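Local coordinates for glycosyl hydrolase family 62 protein (Coprinopsis cinerea, PDB 5B6T), which hydrolyses alpha-L-arabinofuranosidic bonds, probably removing arabinose side groups from arabinoxylan, at residues Arg224-Thr229 with Trp235-Asp240; Ile183-Gln186 with Arg192-Glu195; Leu211-Gly216 with Asp262-Glu267. All blocks are in the same frame, centred on the assembly; numbering follows the deposited sequence.

Interaction 1 of 3, residues Arg224-Thr229 with Trp235-Asp240; sequences RSWTST and WRALAD
Thr227 and Arg236 form an antiparallel hydrogen-bonded pair in a beta hairpin, with Arg236 N donating almost straight to Thr227 O at 2.8 Å, and two residues further on Leu238 and Ala239 both face Ser225 in a classic beta bulge. At the bulge Ala239 O accepts two bonds from the same face of its plane, one from Ser225 N and one from Ser225 OG at 2.8 Å. The hydroxyl sits between its own backbone N and carbonyl carbon (chi1 57°), which brings it in beside the amide. Further along, Arg224 grips Asp240 side-on. Its NE reaches the main-chain Asp240 O at 2.8 Å, while NH2 forms a salt bridge to Asp240 OD2 at 3.0 Å, arriving from above the carboxylate plane. Trp226 CZ2 covers one face of that guanidinium over its centre, and a water joins Trp226 NE1 to Asp240 OD2. Toward the turn, Ser228 CB lies over a face of the Trp235 indole in a CH-pi contact, 3.8 Å from the centroid of the six-membered ring, while Ser228 OG bonds back to Pro234 O. The two tryptophans run at about a right angle and meet CB to CB. Strand 236-237 forms the outer edge of this sheet; strand 221-228 pairs on its other flank with strand 207-215, and both indoles pack on Leu210 there and on Met185 of strand 182-186 in the preceding sheet.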
# COMPACT_ATOMS: atom_id res chain seq x y z
N ARG A 224 3.59 3.36 11.75
CA ARG A 224 3.25 4.56 12.50
C ARG A 224 2.04 5.21 11.89
O ARG A 224 1.75 4.99 10.72
CB ARG A 224 4.44 5.52 12.51
CG ARG A 224 5.69 4.91 13.15
CD ARG A 224 6.91 5.80 13.05
NE ARG A 224 6.80 7.01 13.86
CZ ARG A 224 7.40 8.17 13.58
NH1 ARG A 224 8.19 8.29 12.50
NH2 ARG A 224 7.22 9.22 14.37
N SER A 225 1.34 6.02 12.68
CA SER A 225 0.12 6.68 12.21
C SER A 225 0.01 8.10 12.72
O SER A 225 0.47 8.43 13.84
CB SER A 225 -1.12 5.90 12.65
OG SER A 225 -1.17 5.72 14.07
N TRP A 226 -0.65 8.91 11.89
CA TRP A 226 -0.90 10.33 12.15
C TRP A 226 -2.27 10.67 11.61
O TRP A 226 -2.79 9.98 10.72
CB TRP A 226 0.11 11.22 11.42
CG TRP A 226 1.53 11.07 11.76
CD1 TRP A 226 2.26 11.90 12.56
CD2 TRP A 226 2.45 10.08 11.29
NE1 TRP A 226 3.56 11.50 12.63
CE2 TRP A 226 3.71 10.37 11.87
CE3 TRP A 226 2.34 8.97 10.45
CZ2 TRP A 226 4.84 9.59 11.63
CZ3 TRP A 226 3.48 8.22 10.22
CH2 TRP A 226 4.69 8.54 10.78
N THR A 227 -2.82 11.78 12.09
CA THR A 227 -4.05 12.34 11.48
C THR A 227 -3.90 13.82 11.20
O THR A 227 -3.03 14.50 11.77
CB THR A 227 -5.29 12.16 12.38
OG1 THR A 227 -5.08 12.87 13.61
CG2 THR A 227 -5.54 10.68 12.68
N SER A 228 -4.77 14.32 10.32
CA SER A 228 -4.77 15.71 9.92
C SER A 228 -6.15 16.10 9.42
O SER A 228 -6.90 15.25 8.95
CB SER A 228 -3.78 15.99 8.81
OG SER A 228 -3.75 17.37 8.43
N THR A 229 -6.48 17.38 9.50
CA THR A 229 -7.71 17.85 8.86
C THR A 229 -7.55 18.01 7.35
O THR A 229 -8.53 18.22 6.64
CB THR A 229 -8.18 19.20 9.45
OG1 THR A 229 -7.18 20.16 9.28
CG2 THR A 229 -8.43 19.03 10.89
N TRP A 235 0.55 16.99 9.90
CA TRP A 235 0.19 15.69 10.48
C TRP A 235 0.49 15.66 11.97
O TRP A 235 1.59 16.05 12.39
CB TRP A 235 0.98 14.57 9.76
CG TRP A 235 0.54 14.45 8.34
CD1 TRP A 235 1.15 14.97 7.23
CD2 TRP A 235 -0.67 13.83 7.87
NE1 TRP A 235 0.40 14.70 6.11
CE2 TRP A 235 -0.72 13.98 6.47
CE3 TRP A 235 -1.70 13.15 8.50
CZ2 TRP A 235 -1.79 13.51 5.71
CZ3 TRP A 235 -2.75 12.65 7.75
CH2 TRP A 235 -2.79 12.83 6.36
N ARG A 236 -0.46 15.18 12.77
CA ARG A 236 -0.26 15.04 14.20
C ARG A 236 -0.19 13.57 14.55
O ARG A 236 -0.99 12.78 14.07
CB ARG A 236 -1.40 15.69 14.95
CG ARG A 236 -1.15 15.73 16.44
CD ARG A 236 -2.24 16.51 17.16
NE ARG A 236 -3.54 15.88 17.13
CZ ARG A 236 -4.67 16.45 17.56
NH1 ARG A 236 -5.79 15.77 17.49
NH2 ARG A 236 -4.66 17.69 18.04
N ALA A 237 0.76 13.20 15.40
CA ALA A 237 0.91 11.80 15.81
C ALA A 237 -0.40 11.24 16.33
O ALA A 237 -1.15 11.94 17.04
CB ALA A 237 2.01 11.65 16.89
N LEU A 238 -0.71 10.00 15.95
CA LEU A 238 -1.83 9.27 16.50
C LEU A 238 -1.18 8.17 17.32
O LEU A 238 -0.87 8.39 18.52
CB LEU A 238 -2.76 8.77 15.39
CG LEU A 238 -4.03 8.05 15.87
CD1 LEU A 238 -4.97 9.04 16.55
CD2 LEU A 238 -4.72 7.35 14.72
N ALA A 239 -0.89 7.03 16.69
CA ALA A 239 -0.12 5.96 17.33
C ALA A 239 1.16 5.80 16.52
O ALA A 239 1.20 5.17 15.46
CB ALA A 239 -0.92 4.67 17.37
N ASP A 240 2.22 6.45 16.98
CA ASP A 240 3.45 6.60 16.15
C ASP A 240 4.74 6.24 16.89
O ASP A 240 5.83 6.61 16.46
CB ASP A 240 3.53 8.02 15.56
CG ASP A 240 4.12 9.02 16.53
OD1 ASP A 240 3.78 8.90 17.74
OD2 ASP A 240 4.90 9.89 16.09
O HOH W 1 5.41 12.42 14.74
O HOH W 2 -3.58 12.94 16.01

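Interaction 2 of 3, residues Ile183-Gln186 with Arg192-Glu195; sequences IAMQ and RLFE
Leu193 pushes its two methyls against Met185, and the two side chains cross at about a right angle. This is the close part of the contact: Leu193 CD1 lies 3.7 Å from Met185 SD, and Leu193 CD2 comes equally near to Met185 CG. The second methyl also reaches the main chain, at 3.6 Å from Met185 O, so the fork of the leucine covers both the thioether and the strand that carries it. Met185 starts out extended, CG anti to the backbone N (chi1 -171°), and then bends at the sulfur (chi3 -81°), which carries its CE to Trp226 and Trp235. Leu193 is buried, with Trp226 and His212 packed against it as well. The fold explains the meeting. In a five-bladed beta-propeller, as in this family, the chain leaves the outermost strand of one blade for the innermost strand of the next; here 182-186 is the outer strand, 195-202 the inner one, and Leu193 belongs to the loop between them. Past Met185 the contact thins quickly. Gln186 is exposed, its CB directed away from the loop, and it meets Leu193 CD2 with its backbone, Gln186 CA lying 3.7 Å away. No hydrogen bond joins the segments, and their nearest CA atoms, those of Gln186 and Leu193, stay 6.9 Å apart. The amide end of Gln186 comes no nearer to the loop, and its side chain rests instead on His163 of strand 163-170.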
# COMPACT_ATOMS: atom_id res chain seq x y z
N ILE A 183 7.94 18.23 0.42
CA ILE A 183 8.21 17.22 1.45
C ILE A 183 7.07 17.35 2.46
O ILE A 183 6.94 18.37 3.17
CB ILE A 183 9.62 17.39 2.10
CG1 ILE A 183 10.70 17.02 1.07
CG2 ILE A 183 9.72 16.49 3.33
CD1 ILE A 183 12.13 17.42 1.40
N ALA A 184 6.17 16.38 2.45
CA ALA A 184 5.04 16.35 3.36
C ALA A 184 5.43 15.97 4.81
O ALA A 184 4.77 16.40 5.77
CB ALA A 184 4.00 15.37 2.86
N MET A 185 6.44 15.13 4.94
CA MET A 185 6.94 14.69 6.23
C MET A 185 8.36 14.19 6.03
O MET A 185 8.71 13.65 4.97
CB MET A 185 6.07 13.56 6.82
CG MET A 185 6.45 13.24 8.25
SD MET A 185 5.36 11.98 8.93
CE MET A 185 3.95 12.97 9.37
N GLN A 186 9.18 14.35 7.06
CA GLN A 186 10.54 13.84 7.01
C GLN A 186 11.08 13.51 8.36
O GLN A 186 10.57 14.00 9.39
CB GLN A 186 11.47 14.80 6.29
CG GLN A 186 11.64 16.13 6.95
CD GLN A 186 12.31 17.11 6.02
OE1 GLN A 186 13.24 16.77 5.31
NE2 GLN A 186 11.78 18.32 5.96
N ARG A 192 12.85 5.63 10.67
CA ARG A 192 11.63 6.07 11.33
C ARG A 192 10.51 6.41 10.34
O ARG A 192 9.34 6.42 10.72
CB ARG A 192 11.89 7.29 12.21
CG ARG A 192 12.79 7.04 13.39
CD ARG A 192 12.07 6.29 14.48
NE ARG A 192 11.07 7.13 15.15
CZ ARG A 192 10.27 6.75 16.16
NH1 ARG A 192 10.28 5.51 16.65
NH2 ARG A 192 9.44 7.66 16.65
N LEU A 193 10.86 6.65 9.08
CA LEU A 193 9.88 7.06 8.07
C LEU A 193 10.35 6.49 6.74
O LEU A 193 10.85 7.19 5.85
CB LEU A 193 9.76 8.58 8.05
CG LEU A 193 8.53 9.14 7.33
CD1 LEU A 193 7.28 8.97 8.17
CD2 LEU A 193 8.74 10.61 6.97
N PHE A 194 10.20 5.17 6.61
CA PHE A 194 10.97 4.45 5.60
C PHE A 194 10.28 4.32 4.25
O PHE A 194 10.81 4.78 3.25
CB PHE A 194 11.42 3.09 6.13
CG PHE A 194 12.46 2.43 5.27
CD1 PHE A 194 13.71 3.01 5.12
CD2 PHE A 194 12.19 1.25 4.62
CE1 PHE A 194 14.66 2.41 4.30
CE2 PHE A 194 13.15 0.64 3.83
CZ PHE A 194 14.38 1.22 3.65
N GLU A 195 9.11 3.70 4.20
CA GLU A 195 8.40 3.58 2.92
C GLU A 195 6.94 3.21 3.17
O GLU A 195 6.48 3.26 4.32
CB GLU A 195 9.10 2.54 2.04
CG GLU A 195 9.14 1.14 2.64
CD GLU A 195 10.06 0.15 1.95
OE1 GLU A 195 10.71 0.45 0.94
OE2 GLU A 195 10.16 -1.02 2.39

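Interaction 3 of 3, residues Leu211-Gly216 with Asp262-Glu267; sequences LHEAIG and DISHGE. With CA (calcium ion), chain D.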
# COMPACT_ATOMS: atom_id res chain seq x y z
N LEU A 211 -0.65 6.42 7.37
CA LEU A 211 0.14 5.30 7.88
C LEU A 211 1.44 5.29 7.13
O LEU A 211 1.50 5.68 5.97
CB LEU A 211 -0.56 3.95 7.63
CG LEU A 211 -2.02 3.88 8.07
CD1 LEU A 211 -2.65 2.54 7.69
CD2 LEU A 211 -2.19 4.20 9.56
N HIS A 212 2.51 4.87 7.79
CA HIS A 212 3.80 4.82 7.09
C HIS A 212 4.64 3.74 7.77
O HIS A 212 4.64 3.64 9.00
CB HIS A 212 4.50 6.20 7.20
CG HIS A 212 5.52 6.48 6.16
ND1 HIS A 212 6.74 5.84 6.09
CD2 HIS A 212 5.51 7.39 5.16
CE1 HIS A 212 7.42 6.32 5.06
NE2 HIS A 212 6.71 7.28 4.50
N GLU A 213 5.33 2.94 6.96
CA GLU A 213 6.20 1.87 7.46
C GLU A 213 7.53 2.41 8.00
O GLU A 213 8.07 3.41 7.48
CB GLU A 213 6.49 0.84 6.37
CG GLU A 213 7.03 -0.46 6.91
CD GLU A 213 7.18 -1.56 5.87
OE1 GLU A 213 6.48 -1.52 4.82
OE2 GLU A 213 7.97 -2.51 6.15
N ALA A 214 8.01 1.75 9.05
CA ALA A 214 9.26 2.07 9.71
C ALA A 214 9.99 0.76 10.00
O ALA A 214 9.41 -0.31 9.97
CB ALA A 214 8.97 2.79 11.03
N ILE A 215 11.29 0.88 10.25
CA ILE A 215 12.13 -0.22 10.66
C ILE A 215 12.53 0.10 12.10
O ILE A 215 13.25 1.08 12.35
CB ILE A 215 13.39 -0.32 9.78
CG1 ILE A 215 13.03 -0.44 8.29
CG2 ILE A 215 14.30 -1.45 10.23
CD1 ILE A 215 14.22 -0.36 7.38
N GLY A 216 12.05 -0.71 13.04
CA GLY A 216 12.18 -0.41 14.46
C GLY A 216 13.55 -0.71 15.05
O GLY A 216 14.48 -1.21 14.34
N ASP A 262 7.31 -9.15 11.77
CA ASP A 262 7.29 -7.97 10.92
C ASP A 262 5.87 -7.71 10.48
O ASP A 262 5.18 -8.65 10.02
CB ASP A 262 8.15 -8.19 9.68
CG ASP A 262 9.62 -8.30 10.00
OD1 ASP A 262 10.29 -7.24 10.03
OD2 ASP A 262 10.12 -9.45 10.21
N ILE A 263 5.44 -6.44 10.60
CA ILE A 263 4.17 -5.99 10.05
C ILE A 263 4.54 -4.96 9.00
O ILE A 263 4.99 -3.86 9.34
CB ILE A 263 3.21 -5.37 11.10
CG1 ILE A 263 3.05 -6.28 12.31
CG2 ILE A 263 1.88 -5.08 10.44
CD1 ILE A 263 2.47 -7.66 12.05
N SER A 264 4.43 -5.36 7.74
CA SER A 264 4.99 -4.59 6.64
C SER A 264 3.95 -4.32 5.53
O SER A 264 2.84 -4.87 5.56
CB SER A 264 6.27 -5.31 6.18
OG SER A 264 6.94 -4.71 5.08
N HIS A 265 4.35 -3.44 4.59
CA HIS A 265 3.58 -2.90 3.47
C HIS A 265 2.22 -3.50 3.25
O HIS A 265 2.10 -4.60 2.75
CB HIS A 265 4.40 -3.01 2.19
CG HIS A 265 3.90 -2.13 1.10
ND1 HIS A 265 4.72 -1.43 0.24
CD2 HIS A 265 2.63 -1.79 0.77
CE1 HIS A 265 3.98 -0.71 -0.58
NE2 HIS A 265 2.71 -0.92 -0.29
N GLY A 266 1.19 -2.76 3.67
CA GLY A 266 -0.17 -3.22 3.59
C GLY A 266 -1.18 -2.17 3.16
O GLY A 266 -0.84 -1.10 2.62
N GLU A 267 -2.47 -2.49 3.38
CA GLU A 267 -3.59 -1.59 3.07
C GLU A 267 -4.75 -1.93 3.97
O GLU A 267 -4.99 -3.13 4.28
CB GLU A 267 -4.06 -1.71 1.61
CG GLU A 267 -3.58 -0.56 0.71
CD GLU A 267 -4.18 -0.55 -0.67
OE1 GLU A 267 -5.37 -0.91 -0.80
OE2 GLU A 267 -3.46 -0.20 -1.64
CA CA D . 0.96 -0.02 -1.16
O HOH W 3 0.82 1.19 0.61
O HOH W 4 -0.77 0.69 -2.07
O HOH W 5 2.05 1.45 -2.11
O HOH W 6 -0.21 -1.38 -0.08
O HOH W 7 1.12 -1.39 -2.83
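Glu213 OE2 is held by two partners, Ser264 OG at 2.7 Å and a salt bridge from Arg221. The hydroxyl donates on the syn side of the carboxylate, 29° out of its plane. The other oxygen takes a main-chain bond: His265 N lies 2.9 Å from Glu213 OE1 and approaches from well above the carboxylate plane. Glu213 can span the gap because its side chain is stretched out, CG anti to the backbone N (chi1 -163°), with an extended run beyond. Behind it, His212 ND1 donates to Glu213 O at 3.1 Å, with the acceptor in the plane of the imidazole. The contact bridges two successive blades of the five-bladed propeller: strand 207-215 belongs to one, while 262-267 runs into the innermost strand 266-268 of the next, turning a corner at His265. That corner carries the metal site. His265 NE2 binds the calcium ion, and five waters complete an octahedron of six ligands; the water opposite NE2 lies 2.9 Å from Glu267 OE2, to which it may donate. Glu213 thus stands in the second shell, gripping the backbone of the histidine that binds the metal. With an alanine in place of Glu213, the His265 amide and Ser264 OG would probably lose their acceptor here and Arg221 a carboxylate partner, and the chain leading into the calcium ligand His265 would probably be less firmly fixed. Ser264 OG is also bonded to Gln289, while Glu267 OE1 pairs with Arg270. A lead ion lies about 7 Å from the side chain of Glu213.

In the fold
Coming from the N terminus, interaction 2 closes first, a short loop from the outer strand 182-186 to the inner strand 195-202 of the next blade. Strand 207-215 then opens interaction 3, a much longer loop that does not close until 262-267, and the hairpin of interaction 1 is nested inside it. Interaction 2 stands in series with both. The three touch one another: Arg224 NH1 bonds to Arg192 O, Arg224 N to His212 O, and Phe194 N to Glu213 O. Together they run from the outer hairpin of one blade, through its junction with the preceding blade, to the calcium-bearing start of the following one.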